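Local coordinates for phosphate binding protein (Planctomyces limnophilus, PDB 4JWO) that probably binds phosphate ions outside the cytoplasmic membrane for uptake, as a member of the PstS family of transport proteins, at residues K172-K175 with W176-R180; P150-T153 with F154-C157. All blocks are in the same frame, centred on the assembly; numbering follows the deposited sequence.

Interaction 1: residues K172-K175 with W176-R180; sequences KVSK and WSEVR
E178 bends back toward the chain that precedes it and accepts the amide protons of two successive residues on a single carboxylate oxygen. S174 N reaches OE1 of E178 at 2.9 Å by an almost straight bond (N-H...O 169°), arriving nearly in line with the oxygen's own C-O bond. The second donor, K175 N, stands 3.1 Å from E178 OE1 and comes from above the carboxylate, 46° out of its plane. With CG of E178 opposite its carbonyl carbon (chi1 -70°) and the chain stretched beyond it, the carboxylate is carried back to these donors.

The bonds are reciprocal round the 3-10 turn 176-178: K175 N gives to the E178 side chain, and E178 N returns a bond of 3.0 Å to K175 O. The residues before the turn are thus tied to its last residue, in the loop between helix 160-167 and strand 189-192 of this PBP-superfamily fold.

Beneath the carboxylate the contact is apolar and largely buried: CG1 of V173 meets CG2 of V179 at 3.9 Å, the two side chains crossing at about a right angle. V179 also rests on helix 160-167, and the buried W176 turns away from the K172-K175 segment to pack on I188, its NE1 hydrogen-bonded to G236 O.

The solvent side is looser in kind. S174 is exposed and its CB points away, so that S174 OG merely passes E178 OE1 at 3.6 Å. Beyond CB, the extended K175 leads its ammonium group off to a salt bridge with D185, leaving K175 NZ 6.1 Å from E178 OE2.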
loop_
_atom_site.group_PDB
_atom_site.type_symbol
_atom_site.label_atom_id
_atom_site.label_comp_id
_atom_site.label_asym_id
_atom_site.label_seq_id
_atom_site.Cartn_x
_atom_site.Cartn_y
_atom_site.Cartn_z
ATOM N N LYS A 172 -8.360 -24.450 -2.111
ATOM C CA LYS A 172 -9.629 -24.966 -1.622
ATOM C C LYS A 172 -9.561 -25.169 -0.119
ATOM O O LYS A 172 -10.435 -25.819 0.458
ATOM C CB LYS A 172 -9.951 -26.305 -2.283
ATOM C CG LYS A 172 -9.713 -26.321 -3.780
ATOM C CD LYS A 172 -10.511 -25.232 -4.478
ATOM C CE LYS A 172 -10.038 -25.059 -5.911
ATOM N NZ LYS A 172 -10.901 -24.114 -6.680
ATOM N N VAL A 173 -8.517 -24.634 0.512
ATOM C CA VAL A 173 -8.288 -24.872 1.940
ATOM C C VAL A 173 -9.482 -24.393 2.741
ATOM O O VAL A 173 -9.949 -23.268 2.572
ATOM C CB VAL A 173 -6.990 -24.188 2.441
ATOM C CG1 VAL A 173 -6.972 -24.074 3.977
ATOM C CG2 VAL A 173 -5.783 -24.957 1.947
ATOM N N SER A 174 -10.006 -25.264 3.591
ATOM C CA SER A 174 -11.194 -24.918 4.346
ATOM C C SER A 174 -10.974 -25.091 5.834
ATOM O O SER A 174 -11.763 -24.601 6.622
ATOM C CB SER A 174 -12.383 -25.765 3.891
ATOM O OG SER A 174 -12.139 -27.136 4.147
ATOM N N LYS A 175 -9.907 -25.795 6.214
ATOM C CA LYS A 175 -9.653 -26.129 7.610
ATOM C C LYS A 175 -8.234 -25.785 8.029
ATOM O O LYS A 175 -7.297 -25.895 7.243
ATOM C CB LYS A 175 -9.884 -27.625 7.851
ATOM C CG LYS A 175 -11.317 -28.063 7.692
ATOM C CD LYS A 175 -11.449 -29.572 7.807
ATOM C CE LYS A 175 -12.912 -29.985 7.840
ATOM N NZ LYS A 175 -13.074 -31.453 8.045
ATOM N N TRP A 176 -8.072 -25.403 9.287
ATOM C CA TRP A 176 -6.748 -25.049 9.782
ATOM C C TRP A 176 -5.765 -26.216 9.673
ATOM O O TRP A 176 -4.574 -26.011 9.437
ATOM C CB TRP A 176 -6.847 -24.561 11.228
ATOM C CG TRP A 176 -7.458 -23.204 11.365
ATOM C CD1 TRP A 176 -8.751 -22.918 11.688
ATOM C CD2 TRP A 176 -6.797 -21.942 11.207
ATOM N NE1 TRP A 176 -8.942 -21.560 11.744
ATOM C CE2 TRP A 176 -7.748 -20.933 11.460
ATOM C CE3 TRP A 176 -5.486 -21.569 10.883
ATOM C CZ2 TRP A 176 -7.440 -19.570 11.386
ATOM C CZ3 TRP A 176 -5.177 -20.218 10.817
ATOM C CH2 TRP A 176 -6.152 -19.235 11.074
ATOM N N SER A 177 -6.267 -27.439 9.852
ATOM C CA SER A 177 -5.443 -28.654 9.821
ATOM C C SER A 177 -4.782 -28.843 8.462
ATOM O O SER A 177 -3.812 -29.600 8.321
ATOM C CB SER A 177 -6.302 -29.883 10.131
ATOM O OG SER A 177 -7.407 -29.937 9.239
ATOM N N GLU A 178 -5.338 -28.181 7.458
ATOM C CA GLU A 178 -4.843 -28.291 6.096
ATOM C C GLU A 178 -3.722 -27.294 5.821
ATOM O O GLU A 178 -3.039 -27.394 4.802
ATOM C CB GLU A 178 -5.995 -28.084 5.094
ATOM C CG GLU A 178 -6.991 -29.233 5.078
ATOM C CD GLU A 178 -8.266 -28.915 4.315
ATOM O OE1 GLU A 178 -8.624 -27.726 4.222
ATOM O OE2 GLU A 178 -8.919 -29.857 3.813
ATOM N N VAL A 179 -3.530 -26.334 6.724
ATOM C CA VAL A 179 -2.496 -25.316 6.546
ATOM C C VAL A 179 -1.162 -25.778 7.117
ATOM O O VAL A 179 -0.129 -25.683 6.466
ATOM C CB VAL A 179 -2.899 -23.978 7.187
ATOM C CG1 VAL A 179 -1.845 -22.904 6.884
ATOM C CG2 VAL A 179 -4.259 -23.548 6.667
ATOM N N ARG A 180 -1.191 -26.288 8.339
ATOM C CA ARG A 180 0.011 -26.805 8.982
ATOM C C ARG A 180 -0.335 -28.062 9.758
ATOM O O ARG A 180 -1.380 -28.126 10.409
ATOM C CB ARG A 180 0.622 -25.767 9.931
ATOM C CG ARG A 180 1.960 -26.206 10.545
ATOM C CD ARG A 180 2.445 -25.203 11.568
ATOM N NE ARG A 180 2.648 -23.882 10.980
ATOM C CZ ARG A 180 3.250 -22.873 11.594
ATOM N NH1 ARG A 180 3.744 -23.046 12.810
ATOM N NH2 ARG A 180 3.371 -21.699 10.980
#

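Interaction 2: residues P150-T153 with F154-C157; sequences PANT and FAEC
N152 lays its carboxamide over the ring of F154 while its oxygen holds the backbone just beyond, an example of an Asx turn coupled to an aromatic contact. The turn lies in the loop joining strand 134-148 to strand 157-159. From CB of N152 the side chain leaves with CG anti to the backbone N (chi1 -175°), which swings the amide alongside the following residues. N152 CG lies 3.6 Å from F154 CE2. At the tip, N152 OD1 takes two amide protons: F154 N at 3.1 Å, the bond that closes the Asx turn, and A155 N at 2.9 Å, which is the straighter of the two (158°). The same N152 OD1 sits 3.2 Å above the centre of the F154 ring. N152 ND2 approaches F154 CZ at 3.4 Å and the methyl CB of A155 at 3.8 Å, the amide being tilted 32° to the ring plane.

Further along, water 1 bridges the turn, donating to T153 O (2.8 Å) and accepting from E156 N, while the E156 carboxylate runs beside T153 to a salt bridge with K254, which also binds N152 O.

A leucine in place of N152 would probably leave the amides of F154 and A155 without their shared acceptor and the turn less firmly held. An electron-rich oxygen over an aromatic face is not obviously favourable; the two N-H donors probably draw charge from OD1 and so make its place above the ring tolerable.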
loop_
_atom_site.group_PDB
_atom_site.type_symbol
_atom_site.label_atom_id
_atom_site.label_comp_id
_atom_site.label_asym_id
_atom_site.label_seq_id
_atom_site.Cartn_x
_atom_site.Cartn_y
_atom_site.Cartn_z
ATOM N N PRO A 150 -8.534 -13.613 19.163
ATOM C CA PRO A 150 -7.581 -13.758 20.271
ATOM C C PRO A 150 -7.579 -15.145 20.906
ATOM O O PRO A 150 -6.577 -15.506 21.530
ATOM C CB PRO A 150 -8.056 -12.700 21.273
ATOM C CG PRO A 150 -8.655 -11.640 20.404
ATOM C CD PRO A 150 -9.398 -12.432 19.346
ATOM N N ALA A 151 -8.668 -15.904 20.758
ATOM C CA ALA A 151 -8.739 -17.255 21.327
ATOM C C ALA A 151 -7.890 -18.264 20.550
ATOM O O ALA A 151 -7.679 -19.385 21.008
ATOM C CB ALA A 151 -10.172 -17.733 21.406
ATOM N N ASN A 152 -7.412 -17.868 19.375
ATOM C CA ASN A 152 -6.529 -18.702 18.555
ATOM C C ASN A 152 -5.097 -18.593 19.078
ATOM O O ASN A 152 -4.483 -17.534 18.988
ATOM C CB ASN A 152 -6.602 -18.210 17.099
ATOM C CG ASN A 152 -5.814 -19.075 16.126
ATOM O OD1 ASN A 152 -4.799 -19.678 16.481
ATOM N ND2 ASN A 152 -6.276 -19.124 14.878
ATOM N N THR A 153 -4.562 -19.683 19.627
ATOM C CA THR A 153 -3.199 -19.649 20.148
ATOM C C THR A 153 -2.235 -20.509 19.342
ATOM O O THR A 153 -1.066 -20.657 19.717
ATOM C CB THR A 153 -3.142 -20.094 21.615
ATOM O OG1 THR A 153 -3.738 -21.386 21.723
ATOM C CG2 THR A 153 -3.892 -19.099 22.507
ATOM N N PHE A 154 -2.721 -21.072 18.241
ATOM C CA PHE A 154 -1.900 -21.963 17.429
ATOM C C PHE A 154 -1.360 -21.306 16.162
ATOM O O PHE A 154 -0.335 -21.743 15.630
ATOM C CB PHE A 154 -2.659 -23.258 17.078
ATOM C CG PHE A 154 -3.914 -23.027 16.284
ATOM C CD1 PHE A 154 -3.871 -22.933 14.901
ATOM C CD2 PHE A 154 -5.135 -22.870 16.925
ATOM C CE1 PHE A 154 -5.021 -22.697 14.170
ATOM C CE2 PHE A 154 -6.294 -22.646 16.194
ATOM C CZ PHE A 154 -6.233 -22.554 14.818
ATOM N N ALA A 155 -2.043 -20.277 15.658
ATOM C CA ALA A 155 -1.604 -19.611 14.421
ATOM C C ALA A 155 -0.970 -18.249 14.668
ATOM O O ALA A 155 -1.075 -17.345 13.831
ATOM C CB ALA A 155 -2.761 -19.490 13.432
ATOM N N GLU A 156 -0.288 -18.102 15.796
ATOM C CA GLU A 156 0.260 -16.801 16.193
ATOM C C GLU A 156 1.374 -16.297 15.282
ATOM O O GLU A 156 1.614 -15.091 15.188
ATOM C CB GLU A 156 0.701 -16.817 17.657
ATOM C CG GLU A 156 -0.484 -17.001 18.588
ATOM C CD GLU A 156 -0.109 -16.856 20.038
ATOM O OE1 GLU A 156 1.104 -16.757 20.319
ATOM O OE2 GLU A 156 -1.026 -16.840 20.895
ATOM N N CYS A 157 2.063 -17.231 14.631
ATOM C CA CYS A 157 3.064 -16.903 13.621
ATOM C C CYS A 157 2.772 -17.731 12.380
ATOM O O CYS A 157 2.558 -18.938 12.474
ATOM C CB CYS A 157 4.475 -17.213 14.117
ATOM S SG CYS A 157 5.687 -16.790 12.815
HETATM O O HOH W 1 0.962 -19.914 17.965
#

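How the interactions relate
Both contacts let one side-chain oxygen receive two consecutive backbone amides, but in opposite senses: N152 of interaction 2 reaches forward, E178 of interaction 1 backward. Their centres are 15 Å apart, yet the loop between strands 134-148 and 157-159 meets the loop between helix 160-167 and strand 189-192 through W176. Its indole packs edge-to-face with F154, with W176 CE3 3.5 Å from F154 CE1; W176 CZ3 lies 3.6 Å from A155 CB, and W176 CZ2 3.7 Å from N152 ND2. A weak hydrogen bond joins R180 NH2 to C157 O, beside the C157-C266 disulfide. The centre of interaction 2 lies about 26 Å and that of interaction 1 about 28 Å from the chain's centre.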